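PDB 2Q9U: A-type flavoprotein from Giardia intestinalis, which scavenges O2, probably passing electrons from its flavin mononucleotide to a mu-oxo-diiron centre held in a beta-lactamase-like domain. Local coordinates for residues C72-L75 with D76-K79; T109-C112 with Q113-K117; D237-G240 with L241-E245. All blocks are in the same frame, centred on the assembly; numbering follows the deposited sequence.

In the fold
All three contacts are local, each made within one continuous run of chain, and they follow in series without nesting or crossing. Contact 1 comes first, a 3-10 turn that closes the short loop between helix 62-72 and strand 80-82. Contact 2 follows at the start of helix 110-120, the helical arm of the beta-alpha-beta unit joining strands 105-108 and 127-129 of the first mixed sheet, which also holds strand 80-82; contacts 1 and 2 have their centres about 23 Å apart. Contact 3 lies much later, on helix 236-250, which leaves strand 234-235 at the edge of the second mixed sheet. Its centre is about 34 and 31 Å from those of contacts 1 and 2.

Contact 1: C72-L75 with D76-K79; sequences CCPL and DKIK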
loop_
_atom_site.group_PDB
_atom_site.type_symbol
_atom_site.label_atom_id
_atom_site.label_comp_id
_atom_site.label_asym_id
_atom_site.label_seq_id
_atom_site.Cartn_x
_atom_site.Cartn_y
_atom_site.Cartn_z
ATOM N N CYS A 72 26.012 6.184 29.628
ATOM C CA CYS A 72 26.338 7.456 30.273
ATOM C C CYS A 72 26.441 7.382 31.796
ATOM O O CYS A 72 27.278 8.065 32.390
ATOM C CB CYS A 72 25.279 8.499 29.946
ATOM S SG CYS A 72 25.234 8.999 28.200
ATOM N N CYS A 73 25.547 6.615 32.414
ATOM C CA CYS A 73 25.447 6.581 33.869
ATOM C C CYS A 73 24.723 5.300 34.282
ATOM O O CYS A 73 23.697 4.984 33.694
ATOM C CB CYS A 73 24.630 7.784 34.326
ATOM S SG CYS A 73 24.483 7.997 36.092
ATOM N N PRO A 74 25.219 4.582 35.329
ATOM C CA PRO A 74 24.467 3.413 35.789
ATOM C C PRO A 74 23.036 3.808 36.144
ATOM O O PRO A 74 22.821 4.899 36.669
ATOM C CB PRO A 74 25.212 3.002 37.071
ATOM C CG PRO A 74 26.642 3.440 36.801
ATOM C CD PRO A 74 26.439 4.799 36.126
ATOM N N LEU A 75 22.070 2.942 35.840
ATOM C CA LEU A 75 20.660 3.282 36.053
ATOM C C LEU A 75 20.346 3.601 37.505
ATOM O O LEU A 75 19.525 4.478 37.758
ATOM C CB LEU A 75 19.723 2.190 35.550
ATOM C CG LEU A 75 19.824 1.887 34.050
ATOM C CD1 LEU A 75 18.861 0.780 33.747
ATOM C CD2 LEU A 75 19.554 3.141 33.149
ATOM N N ASP A 76 21.013 2.907 38.446
ATOM C CA ASP A 76 20.823 3.154 39.887
ATOM C C ASP A 76 21.383 4.489 40.380
ATOM O O ASP A 76 21.101 4.902 41.515
ATOM C CB ASP A 76 21.332 1.977 40.763
ATOM C CG ASP A 76 22.858 1.806 40.736
ATOM O OD1 ASP A 76 23.598 2.711 40.256
ATOM O OD2 ASP A 76 23.338 0.750 41.249
ATOM N N LYS A 77 22.140 5.178 39.528
ATOM C CA LYS A 77 22.659 6.514 39.851
ATOM C C LYS A 77 21.873 7.679 39.253
ATOM O O LYS A 77 22.145 8.866 39.569
ATOM C CB LYS A 77 24.141 6.619 39.488
ATOM C CG LYS A 77 25.007 5.923 40.547
ATOM C CD LYS A 77 26.505 6.047 40.248
ATOM C CE LYS A 77 27.169 7.228 40.940
ATOM N NZ LYS A 77 28.674 7.078 40.898
ATOM N N ILE A 78 20.878 7.357 38.422
ATOM C CA ILE A 78 19.958 8.388 37.940
ATOM C C ILE A 78 19.116 8.892 39.115
ATOM O O ILE A 78 18.440 8.091 39.794
ATOM C CB ILE A 78 19.049 7.842 36.789
ATOM C CG1 ILE A 78 19.916 7.308 35.622
ATOM C CG2 ILE A 78 18.009 8.916 36.344
ATOM C CD1 ILE A 78 20.763 8.390 34.878
ATOM N N LYS A 79 19.184 10.197 39.370
ATOM C CA LYS A 79 18.413 10.836 40.463
ATOM C C LYS A 79 17.033 11.340 40.026
ATOM O O LYS A 79 16.066 11.225 40.779
ATOM C CB LYS A 79 19.215 11.986 41.109
ATOM C CG LYS A 79 18.402 12.875 42.129
ATOM C CD LYS A 79 17.979 12.062 43.383
ATOM C CE LYS A 79 17.095 12.871 44.342
ATOM N NZ LYS A 79 16.846 12.042 45.578
HETATM O O HOH W 1 17.934 5.369 39.742
#
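Pro74 and Leu75 offer their carbonyls to Lys77 and Ile78 in a short 3-10 turn that leads from helix 62-72 to strand 80-82 in the beta-lactamase-like domain. Lys77 N donates to Pro74 O at 3.0 Å, and Ile78 N donates to Leu75 O at 3.2 Å. Both are i to i+3 bonds, and in each the donor stands well above the carbonyl plane, 66° out of it for the second, as is common in tight 3-10 turns. Leu75 O has a second partner: a water donates to it at 2.7 Å and also to Ile78 O, so one water bridges the two carbonyls where the chain straightens. Asp76 O is taken by the side-chain amide of Asn103. Proline suits the start of the turn, since its ring fixes phi and it has no N-H to satisfy. Leu75 turns its side chain onto Leu66 and Ile69 of the preceding helix, and Lys77 leads its ammonium end away from the turn. Cys73 and Ile78, both buried, also touch Phe45 of strand 39-46. With the sulfur anti to its own backbone nitrogen (chi1 -176°), Cys73 SG lies 3.7 Å from Lys77 CB and 3.9 Å from Ile78 CD1.

Contact 2: T109-C112 with Q113-K117; sequences TKKC and QEHLK
The first turns of helix 110-120, the helical arm of a beta-alpha-beta unit, are wound by i to i+4 bonds such as Gln113 N to Thr109 O, 2.9 Å, and Leu116 N to Cys112 O, 2.8 Å. Thr109 is the N-cap: a threonine hydroxyl can accept from a first-turn amide, and here OG1 takes a weak bond from Cys112 N. Lys110 runs forward along the helix beside Gln113, bent at chi2 (53°) and chi3 (94°), and brings NZ to 2.9 Å from Gln113 OE1, in the plane of that amide carbonyl. The Lys110 and Glu114 side chains cross at about a right angle, Lys110 CG 3.8 Å from Glu114 OE2. Lys111, also long and flexible, curls over His115, its CD 3.6 Å from ring atom NE2 and its CG in an off-centre CH-pi contact, while Lys111 O lies over a ring face. Cys112 and Leu116, both buried, meet one turn apart, SG 3.9 Å from CD1, with Leu116 against Trp127. His115 ND1 is hydrogen-bonded to Asp155, and its ring meets Phe382 of the second subunit. Lys111 NZ and Glu114 OE1 are 4.2 Å apart, too far for a salt bridge; a water donates to OE1 and accepts weakly from NZ. These charges thus probably pair loosely through solvent, whereas the Asp155 bond, with the Lys111 and Phe382 contacts, is likely to limit rotation of the imidazole.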
loop_
_atom_site.group_PDB
_atom_site.type_symbol
_atom_site.label_atom_id
_atom_site.label_comp_id
_atom_site.label_asym_id
_atom_site.label_seq_id
_atom_site.Cartn_x
_atom_site.Cartn_y
_atom_site.Cartn_z
ATOM N N THR A 109 4.543 17.725 36.239
ATOM C CA THR A 109 3.412 18.490 36.752
ATOM C C THR A 109 2.336 17.518 37.256
ATOM O O THR A 109 2.373 16.318 36.975
ATOM C CB THR A 109 2.789 19.373 35.652
ATOM O OG1 THR A 109 2.322 18.534 34.591
ATOM C CG2 THR A 109 3.793 20.415 35.099
ATOM N N LYS A 110 1.366 18.052 37.980
ATOM C CA LYS A 110 0.297 17.236 38.535
ATOM C C LYS A 110 -0.521 16.552 37.430
ATOM O O LYS A 110 -0.812 15.345 37.504
ATOM C CB LYS A 110 -0.598 18.074 39.445
ATOM C CG LYS A 110 -1.738 17.280 40.095
ATOM C CD LYS A 110 -1.254 16.026 40.819
ATOM C CE LYS A 110 -0.994 16.262 42.294
ATOM N NZ LYS A 110 -0.474 15.017 42.942
ATOM N N LYS A 111 -0.845 17.311 36.387
ATOM C CA LYS A 111 -1.606 16.755 35.275
ATOM C C LYS A 111 -0.837 15.613 34.603
ATOM O O LYS A 111 -1.418 14.575 34.271
ATOM C CB LYS A 111 -2.000 17.849 34.287
ATOM C CG LYS A 111 -2.917 17.357 33.185
ATOM C CD LYS A 111 -4.282 16.895 33.737
ATOM C CE LYS A 111 -5.224 18.064 33.892
ATOM N NZ LYS A 111 -6.568 17.580 34.262
ATOM N N CYS A 112 0.470 15.802 34.432
ATOM C CA CYS A 112 1.301 14.760 33.829
ATOM C C CYS A 112 1.329 13.509 34.710
ATOM O O CYS A 112 1.120 12.416 34.216
ATOM C CB CYS A 112 2.703 15.267 33.479
ATOM S SG CYS A 112 3.667 14.069 32.516
ATOM N N GLN A 113 1.526 13.674 36.014
ATOM C CA GLN A 113 1.508 12.531 36.934
ATOM C C GLN A 113 0.191 11.737 36.883
ATOM O O GLN A 113 0.214 10.512 36.784
ATOM C CB GLN A 113 1.802 12.971 38.371
ATOM C CG GLN A 113 1.741 11.813 39.401
ATOM C CD GLN A 113 1.473 12.318 40.805
ATOM O OE1 GLN A 113 0.687 13.251 40.999
ATOM N NE2 GLN A 113 2.153 11.730 41.794
ATOM N N GLU A 114 -0.937 12.439 36.933
ATOM C CA GLU A 114 -2.260 11.808 36.797
ATOM C C GLU A 114 -2.378 10.954 35.526
ATOM O O GLU A 114 -2.873 9.823 35.571
ATOM C CB GLU A 114 -3.347 12.887 36.829
ATOM C CG GLU A 114 -3.490 13.480 38.240
ATOM C CD GLU A 114 -4.379 14.708 38.332
ATOM O OE1 GLU A 114 -4.686 15.347 37.302
ATOM O OE2 GLU A 114 -4.781 15.031 39.474
ATOM N N HIS A 115 -1.904 11.494 34.402
ATOM C CA HIS A 115 -1.991 10.793 33.123
ATOM C C HIS A 115 -1.011 9.611 33.061
ATOM O O HIS A 115 -1.381 8.533 32.593
ATOM C CB HIS A 115 -1.826 11.761 31.929
ATOM C CG HIS A 115 -2.968 12.724 31.757
ATOM N ND1 HIS A 115 -2.911 13.801 30.897
ATOM C CD2 HIS A 115 -4.180 12.798 32.367
ATOM C CE1 HIS A 115 -4.040 14.489 30.972
ATOM N NE2 HIS A 115 -4.828 13.899 31.854
ATOM N N LEU A 116 0.229 9.807 33.530
ATOM C CA LEU A 116 1.203 8.714 33.595
ATOM C C LEU A 116 0.687 7.532 34.432
ATOM O O LEU A 116 0.827 6.361 34.059
ATOM C CB LEU A 116 2.547 9.199 34.199
ATOM C CG LEU A 116 3.438 10.079 33.329
ATOM C CD1 LEU A 116 4.586 10.711 34.174
ATOM C CD2 LEU A 116 3.989 9.306 32.130
ATOM N N LYS A 117 0.114 7.837 35.587
ATOM C CA LYS A 117 -0.435 6.762 36.428
ATOM C C LYS A 117 -1.599 6.018 35.768
ATOM O O LYS A 117 -1.669 4.788 35.845
ATOM C CB LYS A 117 -0.856 7.302 37.792
ATOM C CG LYS A 117 0.243 7.642 38.753
ATOM C CD LYS A 117 -0.407 8.324 39.971
ATOM C CE LYS A 117 0.601 8.739 41.009
ATOM N NZ LYS A 117 -0.067 9.324 42.235
HETATM O O HOH W 2 -6.029 14.304 35.061
#

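Contact 3: D237-G240 with L241-E245; sequences DAMG and LAIAE
Met239 and Ile243, one turn apart, lie side by side and point the same way, with Met239 CG 3.9 Å from Ile243 CD1. Their conformers differ. Met239 leaves the backbone with CG trans to its nitrogen (chi1 -177°) and stays extended until chi3, where the chain bends at the sulfur. Ile243 instead sets CG1 trans to its carbonyl carbon (chi1 -68°), which lays that branch back over the preceding turn: CG1 comes 3.4 Å from Met239 O, and CD1 is carried on to the methionine. A beta-branched residue fits the helix well in this rotamer. Both side chains also reach Ile226 of strand 225-228, and a flexible thioether followed by a branched aliphatic group suits an apolar contact with that residue. On an exposed flank, Leu241 CG, likewise trans to the carbonyl carbon, lies back toward Asp237 O at 3.7 Å. Ala242 is small enough to pack against Trp234, Phe173 and Phe196, while Ala244 CB lies 3.3 Å from Gly240 O. Beneath the side chains run regular backbone bonds, including Ile243 N to Met239 O at 3.0 Å. The whole is an alpha-helix, 236-250, packed through Met239, Ala242 and Ile243 against strand 225-228 and helix 189-204.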
loop_
_atom_site.group_PDB
_atom_site.type_symbol
_atom_site.label_atom_id
_atom_site.label_comp_id
_atom_site.label_asym_id
_atom_site.label_seq_id
_atom_site.Cartn_x
_atom_site.Cartn_y
_atom_site.Cartn_z
ATOM N N ASP A 237 20.959 30.141 13.528
ATOM C CA ASP A 237 20.033 30.637 12.540
ATOM C C ASP A 237 18.833 29.740 12.293
ATOM O O ASP A 237 17.737 30.238 12.155
ATOM C CB ASP A 237 20.692 30.969 11.202
ATOM C CG ASP A 237 21.769 32.040 11.310
ATOM O OD1 ASP A 237 21.680 32.898 12.155
ATOM O OD2 ASP A 237 22.677 32.000 10.533
ATOM N N ALA A 238 19.068 28.431 12.166
ATOM C CA ALA A 238 17.951 27.537 11.881
ATOM C C ALA A 238 16.902 27.594 12.988
ATOM O O ALA A 238 15.703 27.519 12.724
ATOM C CB ALA A 238 18.447 26.111 11.690
ATOM N N MET A 239 17.365 27.728 14.227
ATOM C CA MET A 239 16.470 27.926 15.360
ATOM C C MET A 239 15.580 29.170 15.205
ATOM O O MET A 239 14.385 29.128 15.526
ATOM C CB MET A 239 17.278 27.982 16.664
ATOM C CG MET A 239 16.395 28.114 17.935
ATOM S SD MET A 239 17.408 28.277 19.427
ATOM C CE MET A 239 18.435 29.719 19.097
ATOM N N GLY A 240 16.169 30.252 14.690
ATOM C CA GLY A 240 15.431 31.502 14.377
ATOM C C GLY A 240 14.293 31.289 13.389
ATOM O O GLY A 240 13.182 31.796 13.580
ATOM N N LEU A 241 14.559 30.506 12.346
ATOM C CA LEU A 241 13.550 30.140 11.344
ATOM C C LEU A 241 12.372 29.354 11.939
ATOM O O LEU A 241 11.198 29.591 11.608
ATOM C CB LEU A 241 14.215 29.292 10.237
ATOM C CG LEU A 241 15.291 29.967 9.372
ATOM C CD1 LEU A 241 15.751 29.017 8.242
ATOM C CD2 LEU A 241 14.774 31.299 8.794
ATOM N N ALA A 242 12.705 28.381 12.783
ATOM C CA ALA A 242 11.701 27.536 13.387
ATOM C C ALA A 242 10.766 28.395 14.260
ATOM O O ALA A 242 9.539 28.290 14.166
ATOM C CB ALA A 242 12.370 26.469 14.210
ATOM N N ILE A 243 11.369 29.206 15.123
ATOM C CA ILE A 243 10.625 30.120 15.990
ATOM C C ILE A 243 9.751 31.065 15.164
ATOM O O ILE A 243 8.564 31.244 15.491
ATOM C CB ILE A 243 11.562 30.921 16.930
ATOM C CG1 ILE A 243 12.193 29.975 17.961
ATOM C CG2 ILE A 243 10.771 32.011 17.674
ATOM C CD1 ILE A 243 13.393 30.558 18.700
ATOM N N ALA A 244 10.331 31.631 14.101
ATOM C CA ALA A 244 9.593 32.571 13.214
ATOM C C ALA A 244 8.359 31.940 12.556
ATOM O O ALA A 244 7.318 32.600 12.438
ATOM C CB ALA A 244 10.496 33.155 12.169
ATOM N N GLU A 245 8.465 30.674 12.139
ATOM C CA GLU A 245 7.313 29.963 11.558
ATOM C C GLU A 245 6.197 29.745 12.590
ATOM O O GLU A 245 5.020 30.003 12.306
ATOM C CB GLU A 245 7.757 28.625 10.948
ATOM C CG GLU A 245 6.597 27.786 10.310
ATOM C CD GLU A 245 5.971 28.440 9.080
ATOM O OE1 GLU A 245 6.647 29.262 8.427
ATOM O OE2 GLU A 245 4.807 28.121 8.757
#